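Long-range contacts in NADH kinase POS5, mitochondrial (Saccharomyces cerevisiae, PDB 3AFO), which phosphorylates NADH, and with about half the preference NAD+, at the expense of ATP, serving as a key source of the cellular reductant NADPH: residues 213-221 / 280-289; 237-247 / 252-263. All coordinates share one frame; numbering follows the deposited sequence.

Contact 1 (213-221 / 280-289)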
loop_
_atom_site.group_PDB
_atom_site.type_symbol
_atom_site.label_atom_id
_atom_site.label_comp_id
_atom_site.label_asym_id
_atom_site.label_seq_id
_atom_site.Cartn_x
_atom_site.Cartn_y
_atom_site.Cartn_z
ATOM N N THR A 213 -1.063 -7.523 19.720
ATOM C CA THR A 213 -2.357 -8.132 20.007
ATOM C C THR A 213 -2.494 -9.379 19.142
ATOM O O THR A 213 -1.911 -9.448 18.065
ATOM C CB THR A 213 -3.535 -7.176 19.668
ATOM O OG1 THR A 213 -3.605 -6.981 18.250
ATOM C CG2 THR A 213 -3.360 -5.812 20.337
ATOM N N ASN A 214 -3.236 -10.369 19.625
ATOM C CA ASN A 214 -3.558 -11.550 18.842
ATOM C C ASN A 214 -5.068 -11.644 18.830
ATOM O O ASN A 214 -5.673 -11.895 19.875
ATOM C CB ASN A 214 -2.955 -12.804 19.477
ATOM C CG ASN A 214 -1.432 -12.743 19.564
ATOM O OD1 ASN A 214 -0.726 -12.971 18.575
ATOM N ND2 ASN A 214 -0.922 -12.440 20.753
ATOM N N LEU A 215 -5.676 -11.417 17.663
ATOM C CA LEU A 215 -7.128 -11.270 17.552
ATOM C C LEU A 215 -7.740 -12.250 16.563
ATOM O O LEU A 215 -7.282 -12.363 15.418
ATOM C CB LEU A 215 -7.490 -9.854 17.104
ATOM C CG LEU A 215 -6.832 -8.663 17.787
ATOM C CD1 LEU A 215 -7.281 -7.405 17.052
ATOM C CD2 LEU A 215 -7.200 -8.589 19.273
ATOM N N ASP A 216 -8.779 -12.945 17.015
ATOM C CA ASP A 216 -9.500 -13.892 16.174
ATOM C C ASP A 216 -10.789 -13.261 15.702
ATOM O O ASP A 216 -11.640 -12.861 16.514
ATOM C CB ASP A 216 -9.767 -15.193 16.939
ATOM C CG ASP A 216 -8.479 -15.915 17.310
ATOM O OD1 ASP A 216 -7.643 -16.139 16.413
ATOM O OD2 ASP A 216 -8.294 -16.235 18.499
ATOM N N ILE A 217 -10.922 -13.181 14.380
ATOM C CA ILE A 217 -11.999 -12.444 13.745
ATOM C C ILE A 217 -12.979 -13.407 13.086
ATOM O O ILE A 217 -12.575 -14.301 12.326
ATOM C CB ILE A 217 -11.441 -11.454 12.678
ATOM C CG1 ILE A 217 -10.490 -10.444 13.335
ATOM C CG2 ILE A 217 -12.589 -10.744 11.968
ATOM C CD1 ILE A 217 -9.624 -9.654 12.364
ATOM N N PHE A 218 -14.261 -13.218 13.390
ATOM C CA PHE A 218 -15.320 -14.058 12.839
ATOM C C PHE A 218 -16.329 -13.167 12.141
ATOM O O PHE A 218 -16.741 -12.140 12.689
ATOM C CB PHE A 218 -16.022 -14.883 13.941
ATOM C CG PHE A 218 -15.082 -15.767 14.753
ATOM C CD1 PHE A 218 -15.027 -17.145 14.519
ATOM C CD2 PHE A 218 -14.280 -15.228 15.750
ATOM C CE1 PHE A 218 -14.168 -17.971 15.255
ATOM C CE2 PHE A 218 -13.407 -16.046 16.505
ATOM C CZ PHE A 218 -13.356 -17.420 16.256
ATOM N N ILE A 219 -16.720 -13.556 10.935
ATOM C CA ILE A 219 -17.749 -12.846 10.192
ATOM C C ILE A 219 -18.927 -13.796 9.984
ATOM O O ILE A 219 -18.743 -14.923 9.525
ATOM C CB ILE A 219 -17.223 -12.310 8.833
ATOM C CG1 ILE A 219 -16.113 -11.272 9.074
ATOM C CG2 ILE A 219 -18.362 -11.669 8.036
ATOM C CD1 ILE A 219 -15.239 -10.968 7.852
ATOM N N ASP A 220 -20.120 -13.352 10.372
ATOM C CA ASP A 220 -21.340 -14.152 10.217
ATOM C C ASP A 220 -21.169 -15.561 10.810
ATOM O O ASP A 220 -21.629 -16.555 10.250
ATOM C CB ASP A 220 -21.756 -14.191 8.735
ATOM C CG ASP A 220 -21.947 -12.797 8.150
ATOM O OD1 ASP A 220 -22.381 -11.903 8.902
ATOM O OD2 ASP A 220 -21.658 -12.586 6.949
ATOM N N GLY A 221 -20.478 -15.633 11.943
ATOM C CA GLY A 221 -20.242 -16.898 12.635
ATOM C C GLY A 221 -19.127 -17.774 12.091
ATOM O O GLY A 221 -18.823 -18.796 12.683
ATOM N N SER A 280 -23.449 -7.283 7.946
ATOM C CA SER A 280 -22.479 -8.204 8.567
ATOM C C SER A 280 -22.557 -8.285 10.088
ATOM O O SER A 280 -22.892 -7.314 10.741
ATOM C CB SER A 280 -21.053 -7.797 8.199
ATOM O OG SER A 280 -20.827 -7.971 6.822
ATOM N N HIS A 281 -22.215 -9.455 10.620
ATOM C CA HIS A 281 -22.121 -9.705 12.047
ATOM C C HIS A 281 -20.646 -10.000 12.303
ATOM O O HIS A 281 -20.087 -10.956 11.754
ATOM C CB HIS A 281 -22.998 -10.915 12.403
ATOM C CG HIS A 281 -22.920 -11.334 13.838
ATOM N ND1 HIS A 281 -21.961 -12.210 14.306
ATOM C CD2 HIS A 281 -23.687 -11.008 14.908
ATOM C CE1 HIS A 281 -22.139 -12.401 15.603
ATOM N NE2 HIS A 281 -23.181 -11.684 15.993
ATOM N N ILE A 282 -20.005 -9.158 13.096
ATOM C CA ILE A 282 -18.571 -9.266 13.313
ATOM C C ILE A 282 -18.316 -9.564 14.772
ATOM O O ILE A 282 -18.849 -8.879 15.652
ATOM C CB ILE A 282 -17.821 -7.965 12.914
ATOM C CG1 ILE A 282 -18.119 -7.611 11.444
ATOM C CG2 ILE A 282 -16.297 -8.126 13.151
ATOM C CD1 ILE A 282 -17.668 -6.216 10.996
ATOM N N ARG A 283 -17.526 -10.601 15.020
ATOM C CA ARG A 283 -17.084 -10.921 16.365
ATOM C C ARG A 283 -15.568 -10.991 16.381
ATOM O O ARG A 283 -14.961 -11.652 15.518
ATOM C CB ARG A 283 -17.699 -12.254 16.844
ATOM C CG ARG A 283 -17.210 -12.712 18.227
ATOM C CD ARG A 283 -17.969 -13.946 18.705
ATOM N NE ARG A 283 -17.687 -15.137 17.908
ATOM C CZ ARG A 283 -16.852 -16.104 18.276
ATOM N NH1 ARG A 283 -16.201 -16.025 19.433
ATOM N NH2 ARG A 283 -16.666 -17.154 17.490
ATOM N N ILE A 284 -14.969 -10.299 17.352
ATOM C CA ILE A 284 -13.522 -10.336 17.566
ATOM C C ILE A 284 -13.189 -10.761 19.007
ATOM O O ILE A 284 -13.591 -10.104 19.965
ATOM C CB ILE A 284 -12.837 -8.985 17.198
ATOM C CG1 ILE A 284 -13.141 -8.609 15.736
ATOM C CG2 ILE A 284 -11.315 -9.059 17.465
ATOM C CD1 ILE A 284 -12.530 -7.275 15.273
ATOM N N LYS A 285 -12.495 -11.890 19.135
ATOM C CA LYS A 285 -12.083 -12.410 20.427
ATOM C C LYS A 285 -10.587 -12.161 20.649
ATOM O O LYS A 285 -9.770 -12.395 19.749
ATOM C CB LYS A 285 -12.382 -13.904 20.500
ATOM C CG LYS A 285 -12.213 -14.525 21.887
ATOM C CD LYS A 285 -12.684 -15.989 21.856
ATOM C CE LYS A 285 -12.627 -16.635 23.240
ATOM N NZ LYS A 285 -12.959 -18.097 23.143
ATOM N N ILE A 286 -10.251 -11.669 21.839
ATOM C CA ILE A 286 -8.867 -11.418 22.227
ATOM C C ILE A 286 -8.195 -12.751 22.552
ATOM O O ILE A 286 -8.580 -13.427 23.514
ATOM C CB ILE A 286 -8.782 -10.465 23.465
ATOM C CG1 ILE A 286 -9.681 -9.227 23.288
ATOM C CG2 ILE A 286 -7.336 -10.097 23.779
ATOM C CD1 ILE A 286 -9.407 -8.370 22.014
ATOM N N GLY A 287 -7.220 -13.137 21.729
ATOM C CA GLY A 287 -6.482 -14.382 21.933
ATOM C C GLY A 287 -5.086 -14.135 22.474
ATOM O O GLY A 287 -4.763 -13.037 22.920
ATOM N N SER A 288 -4.259 -15.172 22.441
ATOM C CA SER A 288 -2.852 -15.060 22.812
ATOM C C SER A 288 -2.096 -16.178 22.111
ATOM O O SER A 288 -2.712 -17.067 21.524
ATOM C CB SER A 288 -2.680 -15.168 24.332
ATOM O OG SER A 288 -3.120 -16.431 24.798
ATOM N N LYS A 289 -0.766 -16.126 22.157
ATOM C CA LYS A 289 0.068 -17.243 21.687
ATOM C C LYS A 289 0.439 -18.159 22.856
ATOM O O LYS A 289 0.522 -17.704 24.001
ATOM C CB LYS A 289 1.320 -16.749 20.941
ATOM C CG LYS A 289 1.624 -15.254 21.086
ATOM C CD LYS A 289 2.305 -14.924 22.412
ATOM C CE LYS A 289 1.848 -13.564 22.925
ATOM N NZ LYS A 289 0.463 -13.614 23.498
HETATM O O HOH W 1 -4.292 -10.192 22.147
HETATM O O HOH W 2 -21.557 -10.226 5.649
HETATM O O HOH W 3 -19.573 -13.436 13.448
HETATM O O HOH W 4 -18.065 -18.295 15.409
#

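Contact 2 (237-247 / 252-263). With NAI (1,4-dihydronicotinamide adenine dinucleotide), chain C.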
loop_
_atom_site.group_PDB
_atom_site.type_symbol
_atom_site.label_atom_id
_atom_site.label_comp_id
_atom_site.label_asym_id
_atom_site.label_seq_id
_atom_site.Cartn_x
_atom_site.Cartn_y
_atom_site.Cartn_z
ATOM N N PRO A 237 -18.327 4.258 6.832
ATOM C CA PRO A 237 -17.847 5.061 5.705
ATOM C C PRO A 237 -17.402 6.455 6.156
ATOM O O PRO A 237 -16.381 6.958 5.677
ATOM C CB PRO A 237 -19.079 5.148 4.806
ATOM C CG PRO A 237 -19.752 3.784 5.053
ATOM C CD PRO A 237 -19.651 3.662 6.551
ATOM N N THR A 238 -18.142 7.059 7.087
ATOM C CA THR A 238 -17.702 8.320 7.706
ATOM C C THR A 238 -16.290 8.167 8.306
ATOM O O THR A 238 -15.423 9.024 8.113
ATOM C CB THR A 238 -18.719 8.798 8.786
ATOM O OG1 THR A 238 -19.934 9.179 8.129
ATOM C CG2 THR A 238 -18.177 9.996 9.570
ATOM N N GLY A 239 -16.052 7.050 8.989
ATOM C CA GLY A 239 -14.745 6.785 9.602
ATOM C C GLY A 239 -13.650 6.324 8.649
ATOM O O GLY A 239 -12.502 6.157 9.071
ATOM N N SER A 240 -13.994 6.108 7.377
ATOM C CA SER A 240 -12.993 5.685 6.373
ATOM C C SER A 240 -11.901 6.742 6.166
ATOM O O SER A 240 -10.771 6.421 5.804
ATOM C CB SER A 240 -13.647 5.324 5.027
ATOM O OG SER A 240 -14.082 6.485 4.330
ATOM N N THR A 241 -12.235 7.998 6.421
ATOM C CA THR A 241 -11.250 9.067 6.310
ATOM C C THR A 241 -10.517 9.333 7.631
ATOM O O THR A 241 -9.686 10.239 7.713
ATOM C CB THR A 241 -11.892 10.359 5.750
ATOM O OG1 THR A 241 -13.073 10.679 6.504
ATOM C CG2 THR A 241 -12.276 10.157 4.290
ATOM N N ALA A 242 -10.793 8.520 8.647
ATOM C CA ALA A 242 -10.190 8.716 9.980
ATOM C C ALA A 242 -9.055 7.696 10.209
ATOM O O ALA A 242 -8.193 7.546 9.324
ATOM C CB ALA A 242 -11.272 8.648 11.064
ATOM N N TYR A 243 -9.028 6.997 11.346
ATOM C CA TYR A 243 -7.939 6.032 11.627
ATOM C C TYR A 243 -7.711 5.034 10.473
ATOM O O TYR A 243 -6.571 4.727 10.112
ATOM C CB TYR A 243 -8.226 5.248 12.925
ATOM C CG TYR A 243 -7.017 4.707 13.685
ATOM C CD1 TYR A 243 -7.170 4.241 15.000
ATOM C CD2 TYR A 243 -5.737 4.669 13.119
ATOM C CE1 TYR A 243 -6.103 3.744 15.720
ATOM C CE2 TYR A 243 -4.633 4.173 13.844
ATOM C CZ TYR A 243 -4.837 3.713 15.146
ATOM O OH TYR A 243 -3.789 3.234 15.894
ATOM N N SER A 244 -8.798 4.533 9.893
ATOM C CA SER A 244 -8.710 3.554 8.815
ATOM C C SER A 244 -7.873 4.084 7.635
ATOM O O SER A 244 -7.083 3.339 7.045
ATOM C CB SER A 244 -10.113 3.156 8.354
ATOM O OG SER A 244 -10.051 2.226 7.295
ATOM N N LEU A 245 -8.039 5.373 7.317
ATOM C CA LEU A 245 -7.251 6.030 6.252
ATOM C C LEU A 245 -5.763 6.009 6.567
ATOM O O LEU A 245 -4.941 5.645 5.725
ATOM C CB LEU A 245 -7.703 7.478 6.036
ATOM C CG LEU A 245 -7.261 8.133 4.714
ATOM C CD1 LEU A 245 -7.996 7.490 3.545
ATOM C CD2 LEU A 245 -7.487 9.627 4.727
ATOM N N SER A 246 -5.425 6.389 7.794
ATOM C CA SER A 246 -4.039 6.383 8.249
ATOM C C SER A 246 -3.410 4.996 8.156
ATOM O O SER A 246 -2.217 4.874 7.909
ATOM C CB SER A 246 -3.976 6.856 9.697
ATOM O OG SER A 246 -4.564 8.136 9.806
ATOM N N ALA A 247 -4.222 3.965 8.379
ATOM C CA ALA A 247 -3.790 2.579 8.325
ATOM C C ALA A 247 -3.823 1.991 6.887
ATOM O O ALA A 247 -3.629 0.791 6.700
ATOM C CB ALA A 247 -4.655 1.740 9.289
ATOM N N VAL A 252 -14.231 5.833 1.456
ATOM C CA VAL A 252 -15.544 5.291 1.164
ATOM C C VAL A 252 -16.586 6.391 1.325
ATOM O O VAL A 252 -16.675 7.014 2.381
ATOM C CB VAL A 252 -15.869 4.105 2.087
ATOM C CG1 VAL A 252 -17.230 3.498 1.728
ATOM C CG2 VAL A 252 -14.758 3.039 1.988
ATOM N N SER A 253 -17.348 6.640 0.268
ATOM C CA SER A 253 -18.424 7.618 0.326
ATOM C C SER A 253 -19.432 7.285 1.441
ATOM O O SER A 253 -19.839 6.120 1.583
ATOM C CB SER A 253 -19.150 7.697 -1.013
ATOM O OG SER A 253 -20.475 8.182 -0.824
ATOM N N PRO A 254 -19.859 8.309 2.213
ATOM C CA PRO A 254 -20.812 8.062 3.311
ATOM C C PRO A 254 -22.183 7.595 2.833
ATOM O O PRO A 254 -23.039 7.266 3.657
ATOM C CB PRO A 254 -20.904 9.419 4.019
ATOM C CG PRO A 254 -20.521 10.418 2.948
ATOM C CD PRO A 254 -19.425 9.716 2.179
ATOM N N LEU A 255 -22.395 7.561 1.518
ATOM C CA LEU A 255 -23.634 6.991 0.965
ATOM C C LEU A 255 -23.568 5.483 0.706
ATOM O O LEU A 255 -24.575 4.867 0.362
ATOM C CB LEU A 255 -24.033 7.717 -0.330
ATOM C CG LEU A 255 -24.374 9.205 -0.234
ATOM C CD1 LEU A 255 -24.696 9.740 -1.642
ATOM C CD2 LEU A 255 -25.523 9.438 0.737
ATOM N N VAL A 256 -22.385 4.890 0.862
ATOM C CA VAL A 256 -22.213 3.452 0.649
ATOM C C VAL A 256 -22.587 2.744 1.942
ATOM O O VAL A 256 -22.093 3.130 3.012
ATOM C CB VAL A 256 -20.733 3.101 0.263
ATOM C CG1 VAL A 256 -20.508 1.581 0.234
ATOM C CG2 VAL A 256 -20.363 3.719 -1.084
ATOM N N PRO A 257 -23.470 1.721 1.867
ATOM C CA PRO A 257 -23.697 0.921 3.066
ATOM C C PRO A 257 -22.639 -0.178 3.176
ATOM O O PRO A 257 -22.657 -1.129 2.407
ATOM C CB PRO A 257 -25.094 0.310 2.841
ATOM C CG PRO A 257 -25.493 0.644 1.439
ATOM C CD PRO A 257 -24.316 1.274 0.744
ATOM N N ALA A 258 -21.721 -0.030 4.120
ATOM C CA ALA A 258 -20.611 -0.969 4.293
ATOM C C ALA A 258 -20.008 -0.790 5.670
ATOM O O ALA A 258 -20.233 0.234 6.317
ATOM C CB ALA A 258 -19.540 -0.712 3.239
ATOM N N ILE A 259 -19.262 -1.797 6.112
ATOM C CA ILE A 259 -18.428 -1.698 7.289
ATOM C C ILE A 259 -17.011 -1.951 6.814
ATOM O O ILE A 259 -16.760 -2.940 6.115
ATOM C CB ILE A 259 -18.788 -2.772 8.352
ATOM C CG1 ILE A 259 -20.264 -2.653 8.759
ATOM C CG2 ILE A 259 -17.827 -2.672 9.568
ATOM C CD1 ILE A 259 -20.773 -3.786 9.681
ATOM N N LEU A 260 -16.087 -1.075 7.195
ATOM C CA LEU A 260 -14.672 -1.283 6.875
ATOM C C LEU A 260 -14.014 -2.114 7.953
ATOM O O LEU A 260 -14.244 -1.884 9.140
ATOM C CB LEU A 260 -13.919 0.057 6.753
ATOM C CG LEU A 260 -14.166 0.903 5.492
ATOM C CD1 LEU A 260 -15.487 1.690 5.562
ATOM C CD2 LEU A 260 -13.006 1.861 5.257
ATOM N N MET A 261 -13.194 -3.073 7.538
ATOM C CA MET A 261 -12.302 -3.783 8.448
ATOM C C MET A 261 -10.870 -3.521 8.004
ATOM O O MET A 261 -10.447 -4.007 6.954
ATOM C CB MET A 261 -12.594 -5.288 8.455
ATOM C CG MET A 261 -11.672 -6.087 9.381
ATOM S SD MET A 261 -12.118 -7.831 9.397
ATOM C CE MET A 261 -13.672 -7.778 10.309
ATOM N N THR A 262 -10.125 -2.754 8.798
ATOM C CA THR A 262 -8.786 -2.313 8.379
ATOM C C THR A 262 -7.752 -2.684 9.433
ATOM O O THR A 262 -7.893 -2.275 10.582
ATOM C CB THR A 262 -8.748 -0.771 8.153
ATOM O OG1 THR A 262 -9.777 -0.389 7.231
ATOM C CG2 THR A 262 -7.369 -0.299 7.628
ATOM N N PRO A 263 -6.708 -3.449 9.043
ATOM C CA PRO A 263 -5.706 -3.849 10.033
ATOM C C PRO A 263 -4.818 -2.673 10.423
ATOM O O PRO A 263 -4.606 -1.754 9.627
ATOM C CB PRO A 263 -4.889 -4.916 9.303
ATOM C CG PRO A 263 -4.961 -4.510 7.844
ATOM C CD PRO A 263 -6.372 -3.927 7.685
HETATM P PA NAI C . -8.071 13.300 17.701
HETATM O O1A NAI C . -8.004 14.797 17.630
HETATM O O2A NAI C . -6.901 12.603 18.582
HETATM O O5B NAI C . -7.912 12.630 16.296
HETATM C C5B NAI C . -8.626 13.166 15.290
HETATM C C4B NAI C . -7.717 13.456 14.150
HETATM O O4B NAI C . -8.392 12.686 13.119
HETATM C C3B NAI C . -8.051 14.927 13.929
HETATM O O3B NAI C . -7.095 15.500 13.035
HETATM C C2B NAI C . -9.427 14.813 13.271
HETATM O O2B NAI C . -9.716 15.933 12.445
HETATM C C1B NAI C . -9.248 13.587 12.377
HETATM N N9A NAI C . -10.549 12.904 12.129
HETATM C C8A NAI C . -11.392 12.401 13.037
HETATM N N7A NAI C . -12.454 11.874 12.405
HETATM C C5A NAI C . -12.270 12.021 11.092
HETATM C C6A NAI C . -13.002 11.678 9.953
HETATM N N6A NAI C . -14.186 11.036 10.021
HETATM N N1A NAI C . -12.492 12.009 8.750
HETATM C C2A NAI C . -11.334 12.639 8.626
HETATM N N3A NAI C . -10.615 12.976 9.687
HETATM C C4A NAI C . -11.059 12.686 10.923
HETATM O O3 NAI C . -9.472 12.737 18.389
HETATM P PN NAI C . -10.934 13.169 17.879
HETATM O O1N NAI C . -10.846 14.432 17.077
HETATM O O2N NAI C . -11.794 13.014 19.071
HETATM O O5D NAI C . -11.377 12.022 16.802
HETATM C C5D NAI C . -11.377 10.652 17.166
HETATM C C4D NAI C . -10.848 9.821 16.008
HETATM O O4D NAI C . -9.405 9.913 16.058
HETATM C C3D NAI C . -11.082 8.329 16.180
HETATM O O3D NAI C . -12.404 7.965 15.760
HETATM C C2D NAI C . -10.005 7.746 15.237
HETATM O O2D NAI C . -10.587 7.458 13.956
HETATM C C1D NAI C . -9.002 8.929 15.096
HETATM N N1N NAI C . -7.660 8.419 15.424
HETATM C C2N NAI C . -6.716 8.413 14.403
HETATM C C3N NAI C . -5.437 7.929 14.618
HETATM C C7N NAI C . -4.429 7.966 13.441
HETATM O O7N NAI C . -3.265 7.592 13.561
HETATM N N7N NAI C . -4.912 8.440 12.310
HETATM C C4N NAI C . -5.098 7.442 15.887
HETATM C C5N NAI C . -6.042 7.435 16.935
HETATM C C6N NAI C . -7.335 7.916 16.715
HETATM O O HOH W 5 -4.395 -1.522 6.326
#

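Contact 1 (213-221 / 280-289)
Two antiparallel strands of the β-sandwich in the C-terminal domain, 213-219 and 282-286, pair here, with D216 opposite K285 and F218 opposite R283 in hydrogen-bonded pairs. The bond from D216 N to K285 O is 3.0 Å long and nearly straight (174°), while F218 N reaches R283 O at 2.7 Å. Side chains alternate between two chemically different faces. L215, I217 and I219 line up with I286, I284 and I282 on the inward side, where branched aliphatic groups suit both the extended backbone and a dry interior; L215 and I284 pack there on V232 of the other sheet. L215 CD2 and I286 CD1 meet at 3.5 Å.

The other face carries F218 and R283. The arginine chain runs extended as far as CD and then bends (chi3 67°), laying the guanidinium flat on the phenyl ring, planes 23° apart, with NH2 over the ring centre. This cation-pi stack covers one face of the ring, while R283 NH1 forms a salt bridge with E316; F223 meets F218 edge-to-face.

At the far end D220 and G221 form a hairpin turn with positive phi at both residues, a conformation glycine adopts easily and aspartate tolerates. D220 N donates to H281 O, and D220 OD1 accepts from H281 N at 3.0 Å, continuing the pairing by a carboxylate; D220 OD2 forms a salt bridge with K31 of the second subunit. Close by, one water accepts from R283 NH2 at 2.8 Å and donates to G221 O at 2.9 Å.

Contact 2 (237-247 / 252-263)
The ring of Y243 offers one face to the dihydronicotinamide of the bound NADH, with C4N over the ring centre, while the next residue, S244, turns to T262 across the contact. F203 meets the same tyrosine edge-to-face, and Y243 OH is hydrogen-bonded to D230 and R206 of the third subunit. The adenine, the other flat group, is read by small polar groups: T241 OG1 donates to N1A at 2.7 Å, and the backbone O of T238 accepts from N6A. Y243 N donates to the ribose O2D.

Behind this binding loop, segment 252-263 supplies the backing. S240 OG sits between its own backbone N and carbonyl carbon (chi1 74°), a turn that lets one hydroxyl serve two partners: it donates to P237 O at 2.7 Å and accepts from V252 N at 3.0 Å (163°). P237 O also accepts from S240 N, so the loop's bend is tied twice to one carbonyl. The rigid pyrrolidine of P237 fits into the turn of 253-256, its CB 3.5 Å from S253 O and its CG 3.2 Å from V256 O. L260 brings CD2 to 3.5 Å from S240 CB and also reaches S244, the small serine side chains letting the branched leucine come close to both. S244 OG and T262 OG1 approach to 2.6 Å, hydrogen-bonding distance, and A247 CB rests on T262 CG2 at 3.8 Å.

V252 pairs with a strand of the second subunit, carrying a sheet across the interface. Through S244, short helix 243-246 lies against strand 258-266, which itself runs between strands 231-235 and 274-277.

Contact 1 joins neighbouring strands of one sheet, partly buried and far from the chain's centre; contact 2, nested along the chain within the loop that contact 1 closes, is buried and sets a ligand-binding loop on a strand of the other sheet. The two meet inside the sandwich, where I217 CG2 lies 3.6 Å from M261 CE and I282 packs on I259. Regular backbone bonds and a charged outer face dominate contact 1, as befits a sheet with one wet side. In contact 2, hydroxyls, a proline and leucine packing replace that regularity. Both reach the second subunit, but only contact 2 holds residues of the NADH pocket.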